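Local coordinates for protein adenylate kinase (Cryptosporidium parvum Iowa II, PDB 3BE4) that probably catalyses reversible phosphoryl transfer between ATP and AMP, and is bound here to the bisubstrate analogue bis(adenosine)-5'-pentaphosphate, at residues T20-I25 with G85-G90; D38-A43 with S56-G61. One frame throughout, in Å; residues are numbered along the deposited sequence.

Contact 1: T20-I25 with G85-G90; sequences TQCEFI and GFVLDG. With AP5 (bis(adenosine)-5'-pentaphosphate), chain C.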
ATOM      1  N   THR A  20       1.350  -0.626  -7.263  1.00 13.63           N
ATOM      2  CA  THR A  20       1.761  -1.151  -8.601  1.00 13.66           C
ATOM      3  C   THR A  20       2.413  -2.519  -8.400  1.00 13.86           C
ATOM      4  O   THR A  20       2.086  -3.469  -9.221  1.00 17.57           O
ATOM      5  CB  THR A  20       2.755  -0.102  -9.223  1.00 13.97           C
ATOM      6  OG1 THR A  20       1.974   1.062  -9.512  1.00 13.81           O
ATOM      7  CG2 THR A  20       3.306  -0.646 -10.569  1.00 15.00           C
ATOM      8  N   GLN A  21       3.330  -2.634  -7.474  1.00 14.44           N
ATOM      9  CA  GLN A  21       4.046  -3.951  -7.268  1.00 13.91           C
ATOM     10  C   GLN A  21       3.061  -4.980  -6.741  1.00 16.83           C
ATOM     11  O   GLN A  21       3.245  -6.169  -6.980  1.00 18.03           O
ATOM     12  CB  GLN A  21       5.210  -3.718  -6.345  1.00 16.65           C
ATOM     13  CG  GLN A  21       6.260  -2.828  -7.044  1.00 15.90           C
ATOM     14  CD  GLN A  21       6.758  -3.397  -8.421  1.00 18.86           C
ATOM     15  OE1 GLN A  21       6.933  -4.645  -8.489  1.00 19.31           O
ATOM     16  NE2 GLN A  21       7.151  -2.551  -9.361  1.00 17.17           N
ATOM     17  N   CYS A  22       2.034  -4.580  -5.998  1.00 15.25           N
ATOM     18  CA  CYS A  22       1.078  -5.580  -5.449  1.00 15.62           C
ATOM     19  C   CYS A  22       0.303  -6.301  -6.562  1.00 18.60           C
ATOM     20  O   CYS A  22      -0.213  -7.362  -6.349  1.00 19.17           O
ATOM     21  CB  CYS A  22       0.155  -5.020  -4.398  1.00 17.50           C
ATOM     22  SG  CYS A  22       1.040  -4.640  -2.911  1.00 19.13           S
ATOM     23  N   GLU A  23       0.179  -5.661  -7.712  1.00 18.33           N
ATOM     24  CA  GLU A  23      -0.461  -6.351  -8.820  1.00 21.93           C
ATOM     25  C   GLU A  23       0.303  -7.598  -9.176  1.00 22.61           C
ATOM     26  O   GLU A  23      -0.332  -8.655  -9.416  1.00 23.32           O
ATOM     27  CB  GLU A  23      -0.591  -5.423 -10.060  1.00 24.59           C
ATOM     28  CG  GLU A  23      -1.111  -6.235 -11.285  1.00 32.31           C
ATOM     29  CD  GLU A  23      -2.601  -5.908 -11.476  1.00 48.18           C
ATOM     30  OE1 GLU A  23      -3.336  -5.719 -10.435  1.00 45.83           O
ATOM     31  OE2 GLU A  23      -3.002  -5.756 -12.668  1.00 52.21           O
ATOM     32  N   PHE A  24       1.627  -7.552  -9.324  1.00 21.72           N
ATOM     33  CA  PHE A  24       2.339  -8.826  -9.693  1.00 23.51           C
ATOM     34  C   PHE A  24       2.347  -9.683  -8.468  1.00 21.01           C
ATOM     35  O   PHE A  24       2.299 -10.879  -8.590  1.00 22.57           O
ATOM     36  CB  PHE A  24       3.772  -8.750 -10.335  1.00 27.93           C
ATOM     37  CG  PHE A  24       4.935  -8.939  -9.370  1.00 25.58           C
ATOM     38  CD1 PHE A  24       5.395  -7.815  -8.669  1.00 26.08           C
ATOM     39  CD2 PHE A  24       5.603 -10.115  -9.219  1.00 28.16           C
ATOM     40  CE1 PHE A  24       6.480  -7.854  -7.742  1.00 31.47           C
ATOM     41  CE2 PHE A  24       6.690 -10.213  -8.329  1.00 23.39           C
ATOM     42  CZ  PHE A  24       7.145  -9.047  -7.544  1.00 28.68           C
ATOM     43  N   ILE A  25       2.562  -9.116  -7.268  1.00 18.83           N
ATOM     44  CA  ILE A  25       2.674 -10.010  -6.093  1.00 16.59           C
ATOM     45  C   ILE A  25       1.393 -10.822  -5.870  1.00 19.65           C
ATOM     46  O   ILE A  25       1.441 -12.027  -5.558  1.00 20.10           O
ATOM     47  CB  ILE A  25       2.986  -9.134  -4.842  1.00 14.70           C
ATOM     48  CG1 ILE A  25       4.407  -8.533  -4.922  1.00 18.39           C
ATOM     49  CG2 ILE A  25       2.837  -9.971  -3.548  1.00 18.63           C
ATOM     50  CD1 ILE A  25       4.670  -7.471  -3.770  1.00 19.28           C
ATOM     51  N   GLY A  85      -1.639 -16.182   2.843  1.00 17.76           N
ATOM     52  CA  GLY A  85      -0.562 -15.222   2.666  1.00 17.29           C
ATOM     53  C   GLY A  85      -1.201 -13.836   2.389  1.00 17.32           C
ATOM     54  O   GLY A  85      -2.354 -13.696   2.033  1.00 16.38           O
ATOM     55  N   PHE A  86      -0.341 -12.837   2.580  1.00 16.97           N
ATOM     56  CA  PHE A  86      -0.917 -11.485   2.363  1.00 15.11           C
ATOM     57  C   PHE A  86       0.266 -10.559   2.112  1.00 14.76           C
ATOM     58  O   PHE A  86       1.415 -10.825   2.419  1.00 15.59           O
ATOM     59  CB  PHE A  86      -1.599 -11.012   3.689  1.00 15.41           C
ATOM     60  CG  PHE A  86      -0.742 -11.021   4.942  1.00 16.12           C
ATOM     61  CD1 PHE A  86       0.086  -9.947   5.225  1.00 16.79           C
ATOM     62  CD2 PHE A  86      -0.905 -12.059   5.927  1.00 19.87           C
ATOM     63  CE1 PHE A  86       0.866  -9.912   6.396  1.00 17.30           C
ATOM     64  CE2 PHE A  86      -0.173 -12.020   7.108  1.00 18.69           C
ATOM     65  CZ  PHE A  86       0.736 -10.941   7.361  1.00 19.60           C
ATOM     66  N   VAL A  87      -0.125  -9.452   1.425  1.00 13.93           N
ATOM     67  CA  VAL A  87       0.795  -8.324   1.311  1.00 15.01           C
ATOM     68  C   VAL A  87       0.062  -7.045   1.774  1.00 14.47           C
ATOM     69  O   VAL A  87      -0.993  -6.705   1.262  1.00 17.00           O
ATOM     70  CB  VAL A  87       1.379  -8.156  -0.128  1.00 17.05           C
ATOM     71  CG1 VAL A  87       0.303  -8.124  -1.256  1.00 15.52           C
ATOM     72  CG2 VAL A  87       2.281  -6.926  -0.149  1.00 17.43           C
ATOM     73  N   LEU A  88       0.597  -6.502   2.856  1.00 16.01           N
ATOM     74  CA  LEU A  88       0.037  -5.229   3.498  1.00 14.66           C
ATOM     75  C   LEU A  88       0.755  -4.046   2.886  1.00 15.04           C
ATOM     76  O   LEU A  88       1.938  -4.059   2.691  1.00 18.20           O
ATOM     77  CB  LEU A  88       0.288  -5.273   5.018  1.00 16.96           C
ATOM     78  CG  LEU A  88      -0.268  -6.474   5.700  1.00 21.72           C
ATOM     79  CD1 LEU A  88       0.013  -6.410   7.242  1.00 20.90           C
ATOM     80  CD2 LEU A  88      -1.629  -6.802   5.425  1.00 27.01           C
ATOM     81  N   ASP A  89      -0.066  -3.010   2.483  1.00 14.70           N
ATOM     82  CA  ASP A  89       0.459  -1.964   1.621  1.00 14.87           C
ATOM     83  C   ASP A  89      -0.161  -0.673   2.288  1.00 15.05           C
ATOM     84  O   ASP A  89      -1.354  -0.374   2.281  1.00 16.34           O
ATOM     85  CB  ASP A  89      -0.218  -2.263   0.236  1.00 16.45           C
ATOM     86  CG  ASP A  89      -0.245  -1.059  -0.702  1.00 22.79           C
ATOM     87  OD1 ASP A  89       0.270   0.078  -0.339  1.00 16.55           O
ATOM     88  OD2 ASP A  89      -0.820  -1.281  -1.835  1.00 21.07           O
ATOM     89  N   GLY A  90       0.816   0.045   2.848  1.00 18.15           N
ATOM     90  CA  GLY A  90       0.324   1.278   3.553  1.00 19.29           C
ATOM     91  C   GLY A  90      -0.119   0.986   4.965  1.00 18.95           C
ATOM     92  O   GLY A  90      -0.889   1.759   5.511  1.00 16.99           O
TER
HETATM   93  PA  AP5 C 219      -3.129   5.142   0.154  1.00 15.11           P
HETATM   94  O1A AP5 C 219      -4.211   4.855  -0.900  1.00 18.13           O
HETATM   95  O2A AP5 C 219      -2.277   4.058   0.622  1.00 15.16           O
HETATM   96  O3A AP5 C 219      -2.223   6.358  -0.358  1.00 16.83           O
HETATM   97  PB  AP5 C 219      -0.708   6.732  -0.056  1.00 16.08           P
HETATM   98  O1B AP5 C 219      -0.290   6.232   1.240  1.00 16.45           O
HETATM   99  O2B AP5 C 219      -0.553   8.215  -0.415  1.00 19.85           O
HETATM  100  O3B AP5 C 219       0.035   5.800  -1.242  1.00 13.84           O
HETATM  101  PG  AP5 C 219      -0.336   5.638  -2.755  1.00 14.71           P
HETATM  102  O1G AP5 C 219      -0.495   7.001  -3.336  1.00 18.39           O
HETATM  103  O2G AP5 C 219      -1.446   4.671  -2.819  1.00 14.71           O
HETATM  104  O3G AP5 C 219       1.051   5.023  -3.195  1.00 14.83           O
HETATM  105  PD  AP5 C 219       1.529   3.578  -3.785  1.00 13.66           P
HETATM  106  O1D AP5 C 219       0.372   2.674  -3.770  1.00 13.80           O
HETATM  107  O2D AP5 C 219       2.777   3.263  -3.071  1.00 14.57           O
HETATM  108  O3D AP5 C 219       1.974   3.969  -5.271  1.00 13.36           O
HETATM  109  PE  AP5 C 219       1.269   3.569  -6.643  1.00 13.64           P
HETATM  110  O1E AP5 C 219      -0.090   4.032  -6.617  1.00 13.89           O
HETATM  111  O2E AP5 C 219       1.520   2.116  -6.992  1.00 15.96           O
HETATM  112  O5F AP5 C 219      -3.744   5.782   1.484  1.00 14.64           O
HETATM  113  C5F AP5 C 219      -4.743   6.775   1.205  1.00 16.38           C
HETATM  114  C4F AP5 C 219      -4.844   7.576   2.569  1.00 15.09           C
HETATM  115  O4F AP5 C 219      -5.671   6.817   3.418  1.00 15.00           O
HETATM  116  C3F AP5 C 219      -3.609   7.849   3.340  1.00 17.91           C
HETATM  117  O3F AP5 C 219      -2.931   8.992   2.867  1.00 18.02           O
HETATM  118  C2F AP5 C 219      -4.280   8.095   4.707  1.00 17.65           C
HETATM  119  O2F AP5 C 219      -5.058   9.354   4.698  1.00 21.54           O
HETATM  120  C1F AP5 C 219      -5.284   6.960   4.802  1.00 15.62           C
HETATM  121  N9A AP5 C 219      -4.656   5.768   5.307  1.00 15.05           N
HETATM  122  C8A AP5 C 219      -4.420   4.613   4.511  1.00 10.84           C
HETATM  123  N7A AP5 C 219      -3.848   3.670   5.242  1.00 14.41           N
HETATM  124  C5A AP5 C 219      -3.745   4.172   6.555  1.00 16.28           C
HETATM  125  C6A AP5 C 219      -3.287   3.593   7.723  1.00 16.56           C
HETATM  126  N6A AP5 C 219      -2.651   2.427   7.883  1.00 15.28           N
HETATM  127  N1A AP5 C 219      -3.359   4.447   8.852  1.00 16.27           N
HETATM  128  C2A AP5 C 219      -3.938   5.622   8.735  1.00 16.18           C
HETATM  129  N3A AP5 C 219      -4.407   6.223   7.621  1.00 16.14           N
HETATM  130  C4A AP5 C 219      -4.367   5.396   6.477  1.00 15.62           C
HETATM  131  O5J AP5 C 219       2.172   4.365  -7.652  1.00 13.78           O
HETATM  132  C5J AP5 C 219       2.066   5.870  -7.735  1.00 13.71           C
HETATM  133  C4J AP5 C 219       2.346   6.201  -9.217  1.00 14.30           C
HETATM  134  O4J AP5 C 219       3.664   5.847  -9.677  1.00 11.67           O
HETATM  135  C3J AP5 C 219       1.286   5.610 -10.150  1.00 14.21           C
HETATM  136  O3J AP5 C 219       1.003   6.535 -11.178  1.00 14.53           O
HETATM  137  C2J AP5 C 219       2.122   4.504 -10.715  1.00 12.96           C
HETATM  138  O2J AP5 C 219       1.692   4.158 -12.024  1.00 15.46           O
HETATM  139  C1J AP5 C 219       3.500   4.963 -10.912  1.00 13.73           C
HETATM  140  N9B AP5 C 219       4.596   4.052 -10.787  1.00 12.49           N
HETATM  141  C8B AP5 C 219       4.654   2.913  -9.986  1.00 13.75           C
HETATM  142  N7B AP5 C 219       5.884   2.381 -10.107  1.00 16.98           N
HETATM  143  C5B AP5 C 219       6.611   3.157 -10.978  1.00 16.20           C
HETATM  144  C6B AP5 C 219       7.992   3.192 -11.351  1.00 15.01           C
HETATM  145  N6B AP5 C 219       8.819   2.244 -10.911  1.00 18.38           N
HETATM  146  N1B AP5 C 219       8.396   4.164 -12.215  1.00 15.05           N
HETATM  147  C2B AP5 C 219       7.512   5.186 -12.591  1.00 14.54           C
HETATM  148  N3B AP5 C 219       6.205   5.260 -12.192  1.00 13.59           N
HETATM  149  C4B AP5 C 219       5.769   4.295 -11.300  1.00 13.91           C
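In the P-loop NTPase core of this adenylate kinase, Cys-22 and Ile-25 of helix 18-29 pack on Val-87 of strand 86-89. The helix begins at the end of the P-loop. The strand is an inner member of the five-stranded parallel sheet, with strands 32-35 and 7-12 as its neighbours. The axes of helix segment 20-25 and strand 86-89 approach to 9.9 Å and run nearly antiparallel, at 176°. The contact is small, buried and mostly apolar, and no hydrogen bond crosses it.

Val-87 meets the helix with both methyls. Its chi1 of 51° sets CG1 between the backbone N and the carbonyl carbon and CG2 anti to the N. Cys-22 SG therefore faces the fork, 3.8 Å from Val-87 CG2 and 3.9 Å from Val-87 CG1. One turn further along the helix, Ile-25 uses its short branch. Ile-25 CG2 comes to 3.9 Å from Val-87 CG1, and the two side chains meet at a slant. The other end of the patch is polar: Asp-89 also leaves the strand toward the helix, and its carboxylate lies beside the Cys-22 sulfur. Asp-89 OD2 is hydrogen-bonded to His-33 NE2, which ties the carboxylate to the neighbouring strand. The Asp-89 side chain lies about 4 Å from a bound magnesium ion.

The ends of the two segments hold opposite parts of AP5. Gly-90 belongs to the DGFPR signature of the family; its O accepts a hydrogen bond from AP5 N6A at 3.0 Å and another from Arg-93 NE. At the start of the helix, Thr-20 grips the phosphate next to the other adenosine. Two donors converge on a single oxygen: both Thr-20 N and Thr-20 OG1 lie 2.8 Å from AP5 O2E.

Contact 2: D38-A43 with S56-G61; sequences DMLREA and SIIESG. With AP5 (bis(adenosine)-5'-pentaphosphate), chain C.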
ATOM      1  N   ASP A  38      -6.947   1.742  -0.118  1.00 20.37           N
ATOM      2  CA  ASP A  38      -8.061   1.314  -0.964  1.00 21.67           C
ATOM      3  C   ASP A  38      -9.258   0.844  -0.168  1.00 22.07           C
ATOM      4  O   ASP A  38     -10.392   1.070  -0.627  1.00 23.75           O
ATOM      5  CB  ASP A  38      -7.627   0.100  -1.834  1.00 21.33           C
ATOM      6  CG  ASP A  38      -6.513   0.408  -2.879  1.00 27.08           C
ATOM      7  OD1 ASP A  38      -6.143   1.658  -3.238  1.00 26.42           O
ATOM      8  OD2 ASP A  38      -5.951  -0.665  -3.437  1.00 26.66           O
ATOM      9  N   MET A  39      -9.071   0.162   0.956  1.00 20.19           N
ATOM     10  CA  MET A  39     -10.094  -0.301   1.897  1.00 23.82           C
ATOM     11  C   MET A  39     -10.911   0.865   2.474  1.00 24.98           C
ATOM     12  O   MET A  39     -12.137   0.837   2.547  1.00 25.46           O
ATOM     13  CB  MET A  39      -9.533  -1.177   3.020  1.00 25.45           C
ATOM     14  CG  MET A  39      -8.927  -2.501   2.552  1.00 25.79           C
ATOM     15  SD  MET A  39      -7.577  -3.204   3.648  1.00 31.19           S
ATOM     16  CE  MET A  39      -8.448  -3.363   5.221  1.00 20.80           C
ATOM     17  N   LEU A  40     -10.198   1.930   2.834  1.00 22.28           N
ATOM     18  CA  LEU A  40     -10.910   3.156   3.228  1.00 23.47           C
ATOM     19  C   LEU A  40     -11.691   3.780   2.112  1.00 25.36           C
ATOM     20  O   LEU A  40     -12.840   4.143   2.406  1.00 28.25           O
ATOM     21  CB  LEU A  40      -9.894   4.180   3.798  1.00 21.00           C
ATOM     22  CG  LEU A  40      -9.331   3.800   5.174  1.00 21.02           C
ATOM     23  CD1 LEU A  40      -8.110   4.721   5.441  1.00 21.23           C
ATOM     24  CD2 LEU A  40     -10.358   3.964   6.311  1.00 25.08           C
ATOM     25  N   ARG A  41     -11.163   3.930   0.887  1.00 26.06           N
ATOM     26  CA  ARG A  41     -11.880   4.463  -0.254  1.00 30.00           C
ATOM     27  C   ARG A  41     -13.081   3.550  -0.539  1.00 33.14           C
ATOM     28  O   ARG A  41     -14.189   4.056  -0.785  1.00 37.92           O
ATOM     29  CB  ARG A  41     -11.022   4.576  -1.484  1.00 30.62           C
ATOM     30  CG  ARG A  41     -10.183   5.810  -1.321  1.00 32.34           C
ATOM     31  CD  ARG A  41      -9.702   6.512  -2.541  1.00 39.05           C
ATOM     32  NE  ARG A  41      -8.413   6.104  -2.439  1.00 42.85           N
ATOM     33  CZ  ARG A  41      -7.407   6.630  -1.723  1.00 37.49           C
ATOM     34  NH1 ARG A  41      -6.574   5.754  -1.747  1.00 22.69           N
ATOM     35  NH2 ARG A  41      -7.163   7.898  -1.103  1.00 33.42           N
ATOM     36  N   GLU A  42     -12.933   2.225  -0.473  1.00 35.00           N
ATOM     37  CA  GLU A  42     -14.157   1.328  -0.536  1.00 38.09           C
ATOM     38  C   GLU A  42     -15.168   1.497   0.645  1.00 39.12           C
ATOM     39  O   GLU A  42     -16.419   1.367   0.462  1.00 42.18           O
ATOM     40  CB  GLU A  42     -13.735  -0.134  -0.587  1.00 36.59           C
ATOM     41  CG  GLU A  42     -14.840  -1.121  -0.854  1.00 41.59           C
ATOM     42  CD  GLU A  42     -14.525  -2.501  -0.267  0.50 41.56           C
ATOM     43  OE1 GLU A  42     -13.344  -2.817   0.012  0.50 42.23           O
ATOM     44  OE2 GLU A  42     -15.474  -3.284  -0.067  0.50 46.93           O
ATOM     45  N   ALA A  43     -14.682   1.734   1.852  1.00 40.48           N
ATOM     46  CA  ALA A  43     -15.623   2.030   2.976  1.00 43.37           C
ATOM     47  C   ALA A  43     -16.350   3.367   2.776  1.00 45.50           C
ATOM     48  O   ALA A  43     -17.559   3.490   3.110  1.00 47.31           O
ATOM     49  CB  ALA A  43     -14.959   1.997   4.330  1.00 41.93           C
ATOM     50  N   SER A  56     -12.754  13.481   4.610  1.00 19.80           N
ATOM     51  CA  SER A  56     -11.959  14.692   4.695  1.00 20.81           C
ATOM     52  C   SER A  56     -10.512  14.435   5.170  1.00 19.51           C
ATOM     53  O   SER A  56      -9.589  15.080   4.663  1.00 20.43           O
ATOM     54  CB  SER A  56     -12.726  15.714   5.619  1.00 19.28           C
ATOM     55  OG  SER A  56     -11.993  16.916   5.570  1.00 22.09           O
ATOM     56  N   ILE A  57     -10.373  13.620   6.195  1.00 18.64           N
ATOM     57  CA  ILE A  57      -9.037  13.286   6.713  1.00 16.92           C
ATOM     58  C   ILE A  57      -8.122  12.734   5.597  1.00 18.56           C
ATOM     59  O   ILE A  57      -7.033  13.253   5.382  1.00 18.79           O
ATOM     60  CB  ILE A  57      -9.152  12.299   7.876  1.00 18.50           C
ATOM     61  CG1 ILE A  57      -9.874  12.941   9.115  1.00 20.02           C
ATOM     62  CG2 ILE A  57      -7.777  11.730   8.112  1.00 18.91           C
ATOM     63  CD1 ILE A  57     -10.328  11.904  10.061  1.00 22.99           C
ATOM     64  N   ILE A  58      -8.638  11.776   4.761  1.00 18.54           N
ATOM     65  CA  ILE A  58      -7.839  11.252   3.644  1.00 20.36           C
ATOM     66  C   ILE A  58      -7.518  12.322   2.638  1.00 20.79           C
ATOM     67  O   ILE A  58      -6.379  12.461   2.236  1.00 22.43           O
ATOM     68  CB  ILE A  58      -8.705  10.094   2.961  1.00 21.02           C
ATOM     69  CG1 ILE A  58      -8.742   8.988   3.976  1.00 22.08           C
ATOM     70  CG2 ILE A  58      -8.212   9.792   1.609  1.00 23.75           C
ATOM     71  CD1 ILE A  58      -9.781   7.891   3.552  1.00 26.86           C
ATOM     72  N   GLU A  59      -8.517  13.157   2.239  1.00 19.91           N
ATOM     73  CA  GLU A  59      -8.222  14.158   1.242  1.00 23.04           C
ATOM     74  C   GLU A  59      -7.316  15.288   1.800  1.00 21.44           C
ATOM     75  O   GLU A  59      -6.706  16.077   1.040  1.00 24.27           O
ATOM     76  CB  GLU A  59      -9.605  14.628   0.673  1.00 25.46           C
ATOM     77  CG  GLU A  59     -10.331  13.346  -0.017  1.00 28.68           C
ATOM     78  CD  GLU A  59     -11.684  13.649  -0.656  1.00 31.32           C
ATOM     79  OE1 GLU A  59     -12.142  14.850  -0.584  1.00 25.80           O
ATOM     80  OE2 GLU A  59     -12.269  12.708  -1.256  1.00 34.23           O
ATOM     81  N   SER A  60      -7.122  15.386   3.152  1.00 19.71           N
ATOM     82  CA  SER A  60      -6.211  16.428   3.755  1.00 20.05           C
ATOM     83  C   SER A  60      -4.740  15.831   3.731  1.00 19.83           C
ATOM     84  O   SER A  60      -3.787  16.516   3.920  1.00 20.15           O
ATOM     85  CB  SER A  60      -6.638  16.680   5.186  1.00 20.84           C
ATOM     86  OG  SER A  60      -6.278  15.600   6.048  1.00 23.96           O
ATOM     87  N   GLY A  61      -4.669  14.501   3.572  1.00 20.17           N
ATOM     88  CA  GLY A  61      -3.380  13.751   3.623  1.00 17.79           C
ATOM     89  C   GLY A  61      -3.037  13.227   4.959  1.00 18.05           C
ATOM     90  O   GLY A  61      -1.992  12.550   5.084  1.00 19.11           O
TER
HETATM   91  PA  AP5 C 219      -3.129   5.142   0.154  1.00 15.11           P
HETATM   92  O1A AP5 C 219      -4.211   4.855  -0.900  1.00 18.13           O
HETATM   93  O2A AP5 C 219      -2.277   4.058   0.622  1.00 15.16           O
HETATM   94  O3A AP5 C 219      -2.223   6.358  -0.358  1.00 16.83           O
HETATM   95  PB  AP5 C 219      -0.708   6.732  -0.056  1.00 16.08           P
HETATM   96  O1B AP5 C 219      -0.290   6.232   1.240  1.00 16.45           O
HETATM   97  O2B AP5 C 219      -0.553   8.215  -0.415  1.00 19.85           O
HETATM   98  O3B AP5 C 219       0.035   5.800  -1.242  1.00 13.84           O
HETATM   99  PG  AP5 C 219      -0.336   5.638  -2.755  1.00 14.71           P
HETATM  100  O1G AP5 C 219      -0.495   7.001  -3.336  1.00 18.39           O
HETATM  101  O2G AP5 C 219      -1.446   4.671  -2.819  1.00 14.71           O
HETATM  102  O3G AP5 C 219       1.051   5.023  -3.195  1.00 14.83           O
HETATM  103  PD  AP5 C 219       1.529   3.578  -3.785  1.00 13.66           P
HETATM  104  O1D AP5 C 219       0.372   2.674  -3.770  1.00 13.80           O
HETATM  105  O2D AP5 C 219       2.777   3.263  -3.071  1.00 14.57           O
HETATM  106  O3D AP5 C 219       1.974   3.969  -5.271  1.00 13.36           O
HETATM  107  PE  AP5 C 219       1.269   3.569  -6.643  1.00 13.64           P
HETATM  108  O1E AP5 C 219      -0.090   4.032  -6.617  1.00 13.89           O
HETATM  109  O2E AP5 C 219       1.520   2.116  -6.992  1.00 15.96           O
HETATM  110  O5F AP5 C 219      -3.744   5.782   1.484  1.00 14.64           O
HETATM  111  C5F AP5 C 219      -4.743   6.775   1.205  1.00 16.38           C
HETATM  112  C4F AP5 C 219      -4.844   7.576   2.569  1.00 15.09           C
HETATM  113  O4F AP5 C 219      -5.671   6.817   3.418  1.00 15.00           O
HETATM  114  C3F AP5 C 219      -3.609   7.849   3.340  1.00 17.91           C
HETATM  115  O3F AP5 C 219      -2.931   8.992   2.867  1.00 18.02           O
HETATM  116  C2F AP5 C 219      -4.280   8.095   4.707  1.00 17.65           C
HETATM  117  O2F AP5 C 219      -5.058   9.354   4.698  1.00 21.54           O
HETATM  118  C1F AP5 C 219      -5.284   6.960   4.802  1.00 15.62           C
HETATM  119  N9A AP5 C 219      -4.656   5.768   5.307  1.00 15.05           N
HETATM  120  C8A AP5 C 219      -4.420   4.613   4.511  1.00 10.84           C
HETATM  121  N7A AP5 C 219      -3.848   3.670   5.242  1.00 14.41           N
HETATM  122  C5A AP5 C 219      -3.745   4.172   6.555  1.00 16.28           C
HETATM  123  C6A AP5 C 219      -3.287   3.593   7.723  1.00 16.56           C
HETATM  124  N6A AP5 C 219      -2.651   2.427   7.883  1.00 15.28           N
HETATM  125  N1A AP5 C 219      -3.359   4.447   8.852  1.00 16.27           N
HETATM  126  C2A AP5 C 219      -3.938   5.622   8.735  1.00 16.18           C
HETATM  127  N3A AP5 C 219      -4.407   6.223   7.621  1.00 16.14           N
HETATM  128  C4A AP5 C 219      -4.367   5.396   6.477  1.00 15.62           C
HETATM  129  O5J AP5 C 219       2.172   4.365  -7.652  1.00 13.78           O
HETATM  130  C5J AP5 C 219       2.066   5.870  -7.735  1.00 13.71           C
HETATM  131  C4J AP5 C 219       2.346   6.201  -9.217  1.00 14.30           C
HETATM  132  O4J AP5 C 219       3.664   5.847  -9.677  1.00 11.67           O
HETATM  133  C3J AP5 C 219       1.286   5.610 -10.150  1.00 14.21           C
HETATM  134  O3J AP5 C 219       1.003   6.535 -11.178  1.00 14.53           O
HETATM  135  C2J AP5 C 219       2.122   4.504 -10.715  1.00 12.96           C
HETATM  136  O2J AP5 C 219       1.692   4.158 -12.024  1.00 15.46           O
HETATM  137  C1J AP5 C 219       3.500   4.963 -10.912  1.00 13.73           C
HETATM  138  N9B AP5 C 219       4.596   4.052 -10.787  1.00 12.49           N
HETATM  139  C8B AP5 C 219       4.654   2.913  -9.986  1.00 13.75           C
HETATM  140  N7B AP5 C 219       5.884   2.381 -10.107  1.00 16.98           N
HETATM  141  C5B AP5 C 219       6.611   3.157 -10.978  1.00 16.20           C
HETATM  142  C6B AP5 C 219       7.992   3.192 -11.351  1.00 15.01           C
HETATM  143  N6B AP5 C 219       8.819   2.244 -10.911  1.00 18.38           N
HETATM  144  N1B AP5 C 219       8.396   4.164 -12.215  1.00 15.05           N
HETATM  145  C2B AP5 C 219       7.512   5.186 -12.591  1.00 14.54           C
HETATM  146  N3B AP5 C 219       6.205   5.260 -12.192  1.00 13.59           N
HETATM  147  C4B AP5 C 219       5.769   4.295 -11.300  1.00 13.91           C
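Leu-40 and Arg-41 of helix 36-45 meet Ile-58 of helix 52-60 in the AMP-binding region of the adenylate kinase fold, around one nucleoside end of AP5. Ile-58 is the central side chain and offers each partner a different branch. Its CG1 lies beside the backbone N and its CG2 anti to it, which sends the two branches to Leu-40 and Arg-41. The long branch is extended, with chi2 at 169°, and brings Ile-58 CD1 to 3.7 Å from Leu-40 CB. Ile-58 CG2 lies 3.5 Å from Arg-41 NH2 and approaches the guanidinium obliquely.

Leu-40 turns CD1 to the ligand, where it lies 3.6 Å from AP5 N9A, at the bond joining base and ribose. Ile-58 borders the same sugar, with its CA 3.5 Å from AP5 O2F. The two side chains thus touch each other and also line the nucleoside pocket.

The first bond of the Arg-41 side chain points neither at segment 56-61 nor away from it; a bend at chi3 (-106°) brings the guanidinium near Ile-58 and the phosphate. Arg-41 NH1 donates to AP5 O1A at 2.7 Å, with an N-H...O angle of 137°. This oxygen lies at the edge of the guanidinium, near its plane, and the phosphorus PA is also at that edge. Arg-41 NH2 has a long, weak ion pair with Asp-167.

Helix 52-60 closes with a Schellman motif at Gly-61. Ser-60 OG donates to Ile-57 O at 2.6 Å, and Ser-60 N uses the same acceptor. Just beyond, Asn-62 O is hydrogen-bonded to AP5. Helix 36-45 also joins the rest of the fold: Leu-40 and Met-39 touch Leu-72 of helix 66-78, Met-39 also reaches Leu-34, and Asp-38 rests on His-33 of strand 32-35.

How the contacts relate
Both contacts touch AP5, and contact 2 is nested in the chain between the segments of contact 1. Their centres are 19 Å apart, and their nearest atoms, about 5 Å apart, do not touch. Contact 1 is the deeper one, about 7 Å from the chain centre against 13 Å. It joins a helix to the central sheet. Contact 2 joins two helices over the AMP-like end of the ligand. Both are buried, but Arg-41 of contact 2 remains partly exposed. Contact 1 reaches AP5 from its segment ends, whereas the packing residues of contact 2 line the pocket themselves. Gly-90 of contact 1 binds the adenine of the nucleoside that contact 2 borders.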